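Local coordinates for terminase, large subunit (Bacillus phage spp1, PDB 2WBN), which drives viral DNA into empty capsids as an ATP-powered motor and cuts the genome to start and end packaging, the cutting being done by this nuclease domain, at residues A[69-74]-A[197-202]; A[46-51]-A[79-84]; A[51-56]-A[101-106]. All coordinates share one frame; numbering follows the deposited sequence.

Contact 1 of 3, residues A[69-74]-A[197-202]; sequences WHYDKR and YAFERD
Y71 and D202 share a water. The water oxygen lies 2.8 Å from Y71 OH and donates to the backbone O of D202 at 2.9 Å, so the phenol is joined to the chain just past helix 190-198. The two side chains run past each other in opposite directions, with D202 OD2 3.7 Å from Y71 CE2. The other carboxylate oxygen, OD1, makes a salt bridge with R52 NE on strand 51-56. Beside this water bridge F199 forms the hub of an aromatic cluster. Its ring presents its edge to two faces: CE1 reaches W69 CG at 3.8 Å over the indole face, and CE2 reaches Y71 CG at 3.7 Å. Both pairs are T-shaped, the planes meeting at 70° for W69 and 85° for Y71. With CG anti to the backbone N (chi1 -176°), the Y71 ring stands beside its own carbonyl carbon and takes F199 CE2, while W69 takes CE1. F199 is the first residue to leave helical geometry. The helix before it carries the manganese ligands H190 and D193, and the W69 side chain is about 10 Å from that of D193. The cluster thus fastens the end of this active-site helix to strand 64-72, in the middle of the RNase H-like sheet, with I78 of strand 77-86 and R52 of strand 51-56 packing against F199.

Contact 2 of 3, residues A[46-51]-A[79-84]; sequences ARFDNI and YAIDEL
F48 and Y79 set CG, and I81 sets CG1, beside the backbone N; for F48 (chi1 -67°) this sends the ring from the end of helix 42-47 over strand 77-86, where Y79 and I81 point back toward it. The strand belongs to the central sheet of the RNase H-like nuclease fold and is interrupted here by a classic beta bulge, in which I81 and D82 both face R68 on the neighbouring strand 64-72. F48 spans the two strand side chains. CZ, the far atom of its ring, stands over one face of the Y79 ring, toward the rim, 3.7 Å from Y79 CG, the planes inclined by 34°, an oblique pair. Nearer its root, F48 CD2 meets the tip of the isoleucine, I81 CD1, at 3.9 Å, and the two side chains lie alongside, pointing opposite ways. No hydrogen bond crosses between the segments; the contact is apolar and partly buried. H70 of strand 64-72 stacks on the F48 ring and I40 also touches it, so F48 packs between strands 64-72 and 77-86 and the loop holding I40. The Y79 hydroxyl is hydrogen-bonded to R77 NH1. Just after the bulge, D82 OD1 accepts the backbone N-H of E83 at 2.9 Å, the donor N standing above the carboxylate plane.

Contact 3 of 3, residues A[51-56]-A[101-106]; sequences IRQGLD and NKYESA
I51 and Q53, two residues apart on strand 51-56, meet the turn that follows helix 91-100. I51 CG2 touches the methyl CB of A106 at 3.8 Å. Q53 reaches farther: its chain is extended beyond CG (chi2 -178°), which carries CD to 4.0 Å from A106 CB and 3.9 Å from the backbone O of Y103. The amide end is thereby set among the carbonyls of Y103 and A106, its plane 82° from the Y103 ring; which of its two heavy atoms is oxygen is doubtful. A type I turn from Y103 to A106 brings those carbonyls together, though its closing bond from A106 N to Y103 O is weak at 3.5 Å. Farther out, N101 CB sits over the centre of the Y103 ring, and Y103 OH is hydrogen-bonded to D82 OD2 of strand 77-86. K102, with positive phi, ends the helix in a Schellman motif. Helix 91-100 and this turn make the beta-alpha-beta crossover from strand 77-86 to strand 108-110, passing strands 64-72 and 51-56. Strand 51-56 runs between strands 64-72 and 108-110 and ends at D56, a ligand of both catalytic manganese ions.

From the N terminus, the end of helix 42-47 enters contact 2, which closes a loop of 27 residues holding strands 51-56 and 64-72. I51, shared with contact 3, opens the next loop: 44 residues that run through the hairpin of strands 64-72 and 77-86 and helix 91-100. Contact 1 starts within both loops, on strand 64-72, and closes only after 122 residues, past helix 190-198. Each pair of contacts therefore crosses, and none nests. Contacts 1 and 2 meet through N50 ND2 with Y71 O and through H70 N with Y79 O. Together they tie helix 42-47, the first of this nuclease domain, the crossover and the C-terminal active-site helix to three adjacent strands.

Contact 1 of 3, residues A[69-74]-A[197-202]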
# COMPACT_ATOMS: atom_id res chain seq x y z
N TRP A 69 5.21 3.40 -3.61
CA TRP A 69 4.66 4.71 -3.97
C TRP A 69 5.73 5.79 -3.91
O TRP A 69 6.73 5.64 -3.21
CB TRP A 69 3.62 5.11 -2.95
CG TRP A 69 2.43 4.27 -2.85
CD1 TRP A 69 2.28 3.11 -2.13
CD2 TRP A 69 1.15 4.55 -3.42
NE1 TRP A 69 1.00 2.63 -2.27
CE2 TRP A 69 0.28 3.51 -3.05
CE3 TRP A 69 0.67 5.56 -4.25
CZ2 TRP A 69 -1.04 3.46 -3.47
CZ3 TRP A 69 -0.64 5.52 -4.67
CH2 TRP A 69 -1.48 4.48 -4.28
N HIS A 70 5.47 6.90 -4.60
CA HIS A 70 6.23 8.14 -4.43
C HIS A 70 5.33 9.18 -3.77
O HIS A 70 4.14 9.29 -4.10
CB HIS A 70 6.71 8.69 -5.76
CG HIS A 70 7.26 10.08 -5.67
ND1 HIS A 70 8.43 10.38 -5.00
CD2 HIS A 70 6.79 11.26 -6.14
CE1 HIS A 70 8.66 11.68 -5.06
NE2 HIS A 70 7.68 12.24 -5.75
N TYR A 71 5.94 9.97 -2.89
CA TYR A 71 5.23 10.95 -2.08
C TYR A 71 5.70 12.36 -2.40
O TYR A 71 6.84 12.72 -2.11
CB TYR A 71 5.50 10.65 -0.61
CG TYR A 71 4.76 11.53 0.37
CD1 TYR A 71 3.51 12.07 0.06
CD2 TYR A 71 5.29 11.80 1.61
CE1 TYR A 71 2.83 12.85 0.96
CE2 TYR A 71 4.62 12.58 2.52
CZ TYR A 71 3.39 13.10 2.20
OH TYR A 71 2.72 13.88 3.11
N ASP A 72 4.83 13.16 -3.02
CA ASP A 72 5.08 14.59 -3.21
C ASP A 72 4.40 15.31 -2.04
O ASP A 72 3.20 15.58 -2.07
CB ASP A 72 4.52 15.06 -4.56
CG ASP A 72 4.91 16.49 -4.91
OD1 ASP A 72 5.12 17.32 -4.00
OD2 ASP A 72 4.99 16.79 -6.11
N LYS A 73 5.18 15.59 -1.01
CA LYS A 73 4.66 16.20 0.22
C LYS A 73 4.09 17.60 0.00
O LYS A 73 3.02 17.92 0.54
CB LYS A 73 5.75 16.22 1.29
CG LYS A 73 5.28 16.77 2.63
CD LYS A 73 6.33 16.61 3.73
CE LYS A 73 5.85 17.30 5.01
NZ LYS A 73 6.94 17.58 6.00
N ARG A 74 4.78 18.42 -0.79
CA ARG A 74 4.35 19.80 -1.02
C ARG A 74 2.98 19.88 -1.73
O ARG A 74 2.17 20.75 -1.40
CB ARG A 74 5.39 20.57 -1.85
CG ARG A 74 6.79 20.63 -1.27
CD ARG A 74 7.69 21.41 -2.24
NE ARG A 74 9.10 21.48 -1.86
CZ ARG A 74 10.04 22.11 -2.57
NH1 ARG A 74 9.73 22.73 -3.71
NH2 ARG A 74 11.31 22.13 -2.15
N TYR A 197 0.38 1.18 5.85
CA TYR A 197 1.64 0.88 6.51
C TYR A 197 2.75 1.73 5.91
O TYR A 197 3.52 2.33 6.63
CB TYR A 197 2.07 -0.59 6.40
CG TYR A 197 1.02 -1.62 6.68
CD1 TYR A 197 0.04 -1.41 7.65
CD2 TYR A 197 1.02 -2.84 5.99
CE1 TYR A 197 -0.92 -2.38 7.91
CE2 TYR A 197 0.07 -3.78 6.21
CZ TYR A 197 -0.90 -3.56 7.18
OH TYR A 197 -1.83 -4.53 7.41
N ALA A 198 2.81 1.79 4.58
CA ALA A 198 3.89 2.49 3.88
C ALA A 198 3.99 3.95 4.30
O ALA A 198 5.10 4.50 4.36
CB ALA A 198 3.71 2.38 2.37
N PHE A 199 2.85 4.58 4.56
CA PHE A 199 2.77 6.00 4.94
C PHE A 199 2.54 6.28 6.42
O PHE A 199 2.27 7.43 6.79
CB PHE A 199 1.66 6.67 4.14
CG PHE A 199 2.04 6.91 2.72
CD1 PHE A 199 1.73 5.98 1.75
CD2 PHE A 199 2.78 8.02 2.37
CE1 PHE A 199 2.10 6.19 0.42
CE2 PHE A 199 3.15 8.23 1.06
CZ PHE A 199 2.82 7.31 0.09
N GLU A 200 2.66 5.27 7.28
CA GLU A 200 2.35 5.49 8.70
C GLU A 200 3.21 6.58 9.36
O GLU A 200 2.73 7.28 10.24
CB GLU A 200 2.40 4.18 9.51
CG GLU A 200 3.79 3.59 9.70
CD GLU A 200 3.85 2.55 10.82
OE1 GLU A 200 2.80 2.01 11.25
OE2 GLU A 200 4.97 2.29 11.30
N ARG A 201 4.46 6.72 8.93
CA ARG A 201 5.38 7.71 9.54
C ARG A 201 5.17 9.12 9.00
O ARG A 201 5.81 10.06 9.48
CB ARG A 201 6.85 7.34 9.32
CG ARG A 201 7.23 5.88 9.58
CD ARG A 201 6.92 5.42 11.00
NE ARG A 201 7.00 3.96 11.12
CZ ARG A 201 8.14 3.26 11.20
NH1 ARG A 201 9.32 3.87 11.18
NH2 ARG A 201 8.08 1.93 11.32
N ASP A 202 4.31 9.29 8.00
CA ASP A 202 4.13 10.60 7.38
C ASP A 202 2.87 11.31 7.87
O ASP A 202 2.57 12.40 7.41
CB ASP A 202 4.08 10.45 5.87
CG ASP A 202 5.39 9.97 5.30
OD1 ASP A 202 5.48 8.80 4.88
OD2 ASP A 202 6.34 10.78 5.26
O HOH W 1 4.05 14.12 5.60

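Contact 2 of 3, residues A[46-51]-A[79-84]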
# COMPACT_ATOMS: atom_id res chain seq x y z
N ALA A 46 11.42 7.42 -13.29
CA ALA A 46 12.86 7.64 -13.21
C ALA A 46 13.25 8.74 -12.19
O ALA A 46 14.26 8.60 -11.52
CB ALA A 46 13.42 7.95 -14.57
N ARG A 47 12.43 9.79 -12.06
CA ARG A 47 12.73 10.93 -11.15
C ARG A 47 12.25 10.76 -9.72
O ARG A 47 12.82 11.36 -8.81
CB ARG A 47 12.11 12.23 -11.66
CG ARG A 47 12.47 12.63 -13.06
CD ARG A 47 11.99 14.06 -13.37
NE ARG A 47 11.17 14.07 -14.59
CZ ARG A 47 9.84 14.15 -14.64
NH1 ARG A 47 9.12 14.28 -13.53
NH2 ARG A 47 9.23 14.13 -15.82
N PHE A 48 11.16 10.02 -9.51
CA PHE A 48 10.59 9.89 -8.18
C PHE A 48 11.66 9.48 -7.19
O PHE A 48 12.37 8.49 -7.41
CB PHE A 48 9.46 8.86 -8.13
CG PHE A 48 8.22 9.24 -8.91
CD1 PHE A 48 7.84 10.56 -9.07
CD2 PHE A 48 7.40 8.25 -9.44
CE1 PHE A 48 6.68 10.89 -9.79
CE2 PHE A 48 6.25 8.58 -10.16
CZ PHE A 48 5.89 9.90 -10.32
N ASP A 49 11.77 10.21 -6.09
CA ASP A 49 12.83 9.94 -5.12
C ASP A 49 12.39 10.17 -3.66
O ASP A 49 13.20 10.47 -2.80
CB ASP A 49 14.07 10.77 -5.46
CG ASP A 49 15.36 9.94 -5.41
OD1 ASP A 49 15.31 8.77 -4.95
OD2 ASP A 49 16.41 10.47 -5.83
N ASN A 50 11.09 10.02 -3.40
CA ASN A 50 10.57 10.05 -2.05
C ASN A 50 9.68 8.82 -1.91
O ASN A 50 8.46 8.89 -1.81
CB ASN A 50 9.81 11.35 -1.79
CG ASN A 50 9.55 11.60 -0.32
OD1 ASN A 50 10.24 11.06 0.54
ND2 ASN A 50 8.57 12.44 -0.02
N ILE A 51 10.35 7.67 -1.94
CA ILE A 51 9.69 6.37 -2.01
C ILE A 51 9.15 5.94 -0.67
O ILE A 51 9.78 6.13 0.37
CB ILE A 51 10.65 5.29 -2.56
CG1 ILE A 51 10.97 5.57 -4.03
CG2 ILE A 51 10.05 3.89 -2.39
CD1 ILE A 51 12.25 6.30 -4.24
N TYR A 79 1.85 8.76 -5.71
CA TYR A 79 1.88 8.16 -7.04
C TYR A 79 2.25 6.70 -6.89
O TYR A 79 3.30 6.41 -6.34
CB TYR A 79 2.98 8.81 -7.88
CG TYR A 79 2.82 10.26 -8.21
CD1 TYR A 79 3.25 11.25 -7.32
CD2 TYR A 79 2.28 10.66 -9.43
CE1 TYR A 79 3.14 12.58 -7.65
CE2 TYR A 79 2.17 11.99 -9.76
CZ TYR A 79 2.59 12.94 -8.86
OH TYR A 79 2.48 14.24 -9.18
N ALA A 80 1.40 5.79 -7.39
CA ALA A 80 1.67 4.35 -7.34
C ALA A 80 2.70 3.96 -8.39
O ALA A 80 2.53 4.26 -9.58
CB ALA A 80 0.38 3.53 -7.51
N ILE A 81 3.78 3.31 -7.94
CA ILE A 81 4.89 2.96 -8.83
C ILE A 81 4.82 1.49 -9.21
O ILE A 81 4.93 1.13 -10.38
CB ILE A 81 6.26 3.25 -8.16
CG1 ILE A 81 6.39 4.75 -7.85
CG2 ILE A 81 7.40 2.77 -9.06
CD1 ILE A 81 7.71 5.16 -7.15
N ASP A 82 4.65 0.63 -8.20
CA ASP A 82 4.63 -0.79 -8.45
C ASP A 82 3.91 -1.53 -7.32
O ASP A 82 3.56 -0.94 -6.30
CB ASP A 82 6.07 -1.28 -8.61
CG ASP A 82 6.20 -2.46 -9.56
OD1 ASP A 82 5.17 -3.05 -9.96
OD2 ASP A 82 7.35 -2.80 -9.91
N GLU A 83 3.66 -2.82 -7.55
CA GLU A 83 2.95 -3.66 -6.61
C GLU A 83 3.29 -5.14 -6.89
O GLU A 83 3.73 -5.49 -7.99
CB GLU A 83 1.44 -3.45 -6.75
CG GLU A 83 0.88 -4.04 -8.05
CD GLU A 83 -0.58 -3.75 -8.31
OE1 GLU A 83 -1.18 -2.88 -7.65
OE2 GLU A 83 -1.15 -4.42 -9.22
N LEU A 84 3.04 -5.98 -5.89
CA LEU A 84 2.99 -7.42 -6.07
C LEU A 84 1.86 -7.92 -5.19
O LEU A 84 1.88 -7.73 -3.97
CB LEU A 84 4.31 -8.10 -5.68
CG LEU A 84 4.40 -9.62 -5.85
CD1 LEU A 84 4.38 -10.06 -7.33
CD2 LEU A 84 5.64 -10.16 -5.15

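Contact 3 of 3, residues A[51-56]-A[101-106]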
# COMPACT_ATOMS: atom_id res chain seq x y z
N ILE A 51 10.35 7.67 -1.94
CA ILE A 51 9.69 6.37 -2.01
C ILE A 51 9.15 5.94 -0.67
O ILE A 51 9.78 6.13 0.37
CB ILE A 51 10.65 5.29 -2.56
CG1 ILE A 51 10.97 5.57 -4.03
CG2 ILE A 51 10.05 3.89 -2.39
CD1 ILE A 51 12.25 6.30 -4.24
N ARG A 52 7.97 5.33 -0.71
CA ARG A 52 7.38 4.66 0.44
C ARG A 52 6.92 3.29 0.02
O ARG A 52 6.25 3.14 -1.01
CB ARG A 52 6.19 5.45 0.96
CG ARG A 52 6.53 6.83 1.43
CD ARG A 52 7.35 6.81 2.70
NE ARG A 52 7.45 8.17 3.24
CZ ARG A 52 8.31 9.10 2.83
NH1 ARG A 52 8.29 10.29 3.40
NH2 ARG A 52 9.20 8.86 1.86
N GLN A 53 7.26 2.28 0.83
CA GLN A 53 6.87 0.90 0.53
C GLN A 53 6.18 0.26 1.72
O GLN A 53 6.58 0.47 2.88
CB GLN A 53 8.08 0.07 0.08
CG GLN A 53 8.81 0.65 -1.12
CD GLN A 53 9.97 -0.20 -1.58
OE1 GLN A 53 10.91 -0.48 -0.82
NE2 GLN A 53 9.93 -0.59 -2.82
N GLY A 54 5.14 -0.51 1.42
CA GLY A 54 4.38 -1.24 2.43
C GLY A 54 4.15 -2.69 2.05
O GLY A 54 4.22 -3.06 0.87
N LEU A 55 3.90 -3.52 3.05
CA LEU A 55 3.73 -4.95 2.81
C LEU A 55 2.73 -5.50 3.79
O LEU A 55 2.89 -5.34 5.00
CB LEU A 55 5.07 -5.68 2.94
CG LEU A 55 5.01 -7.20 2.84
CD1 LEU A 55 4.47 -7.67 1.51
CD2 LEU A 55 6.39 -7.78 3.09
N ASP A 56 1.69 -6.13 3.26
CA ASP A 56 0.78 -6.93 4.03
C ASP A 56 1.01 -8.39 3.65
O ASP A 56 1.09 -8.71 2.48
CB ASP A 56 -0.66 -6.53 3.76
CG ASP A 56 -1.62 -7.22 4.72
OD1 ASP A 56 -1.87 -8.44 4.55
OD2 ASP A 56 -2.08 -6.57 5.68
N ASN A 101 13.98 -5.88 -8.86
CA ASN A 101 13.69 -4.50 -9.22
C ASN A 101 14.54 -3.46 -8.50
O ASN A 101 14.31 -2.27 -8.65
CB ASN A 101 12.21 -4.22 -8.96
CG ASN A 101 11.31 -4.91 -9.96
OD1 ASN A 101 11.19 -4.45 -11.09
ND2 ASN A 101 10.70 -6.01 -9.57
N LYS A 102 15.51 -3.90 -7.71
CA LYS A 102 16.35 -3.01 -6.91
C LYS A 102 15.51 -2.10 -6.00
O LYS A 102 15.81 -0.91 -5.83
CB LYS A 102 17.29 -2.20 -7.81
CG LYS A 102 18.01 -3.04 -8.85
CD LYS A 102 18.99 -2.21 -9.67
CE LYS A 102 19.68 -3.06 -10.72
NZ LYS A 102 20.59 -2.26 -11.60
N TYR A 103 14.46 -2.67 -5.42
CA TYR A 103 13.64 -1.98 -4.43
C TYR A 103 14.15 -2.24 -3.01
O TYR A 103 13.53 -1.81 -2.04
CB TYR A 103 12.18 -2.45 -4.53
CG TYR A 103 11.46 -2.14 -5.83
CD1 TYR A 103 11.90 -1.14 -6.70
CD2 TYR A 103 10.30 -2.85 -6.18
CE1 TYR A 103 11.22 -0.86 -7.88
CE2 TYR A 103 9.63 -2.57 -7.34
CZ TYR A 103 10.08 -1.58 -8.18
OH TYR A 103 9.39 -1.33 -9.35
N GLU A 104 15.30 -2.90 -2.90
CA GLU A 104 15.84 -3.34 -1.59
C GLU A 104 16.39 -2.15 -0.82
O GLU A 104 16.53 -2.20 0.41
CB GLU A 104 16.97 -4.37 -1.76
CG GLU A 104 16.96 -5.19 -3.06
CD GLU A 104 18.36 -5.41 -3.62
OE1 GLU A 104 18.59 -5.08 -4.81
OE2 GLU A 104 19.21 -5.90 -2.86
N SER A 105 16.74 -1.09 -1.55
CA SER A 105 17.42 0.05 -0.97
C SER A 105 16.46 1.04 -0.32
O SER A 105 16.89 1.94 0.39
CB SER A 105 18.26 0.76 -2.04
OG SER A 105 17.47 1.04 -3.18
N ALA A 106 15.16 0.90 -0.58
CA ALA A 106 14.15 1.70 0.11
C ALA A 106 13.49 0.84 1.17
O ALA A 106 13.31 -0.37 1.00
CB ALA A 106 13.12 2.24 -0.88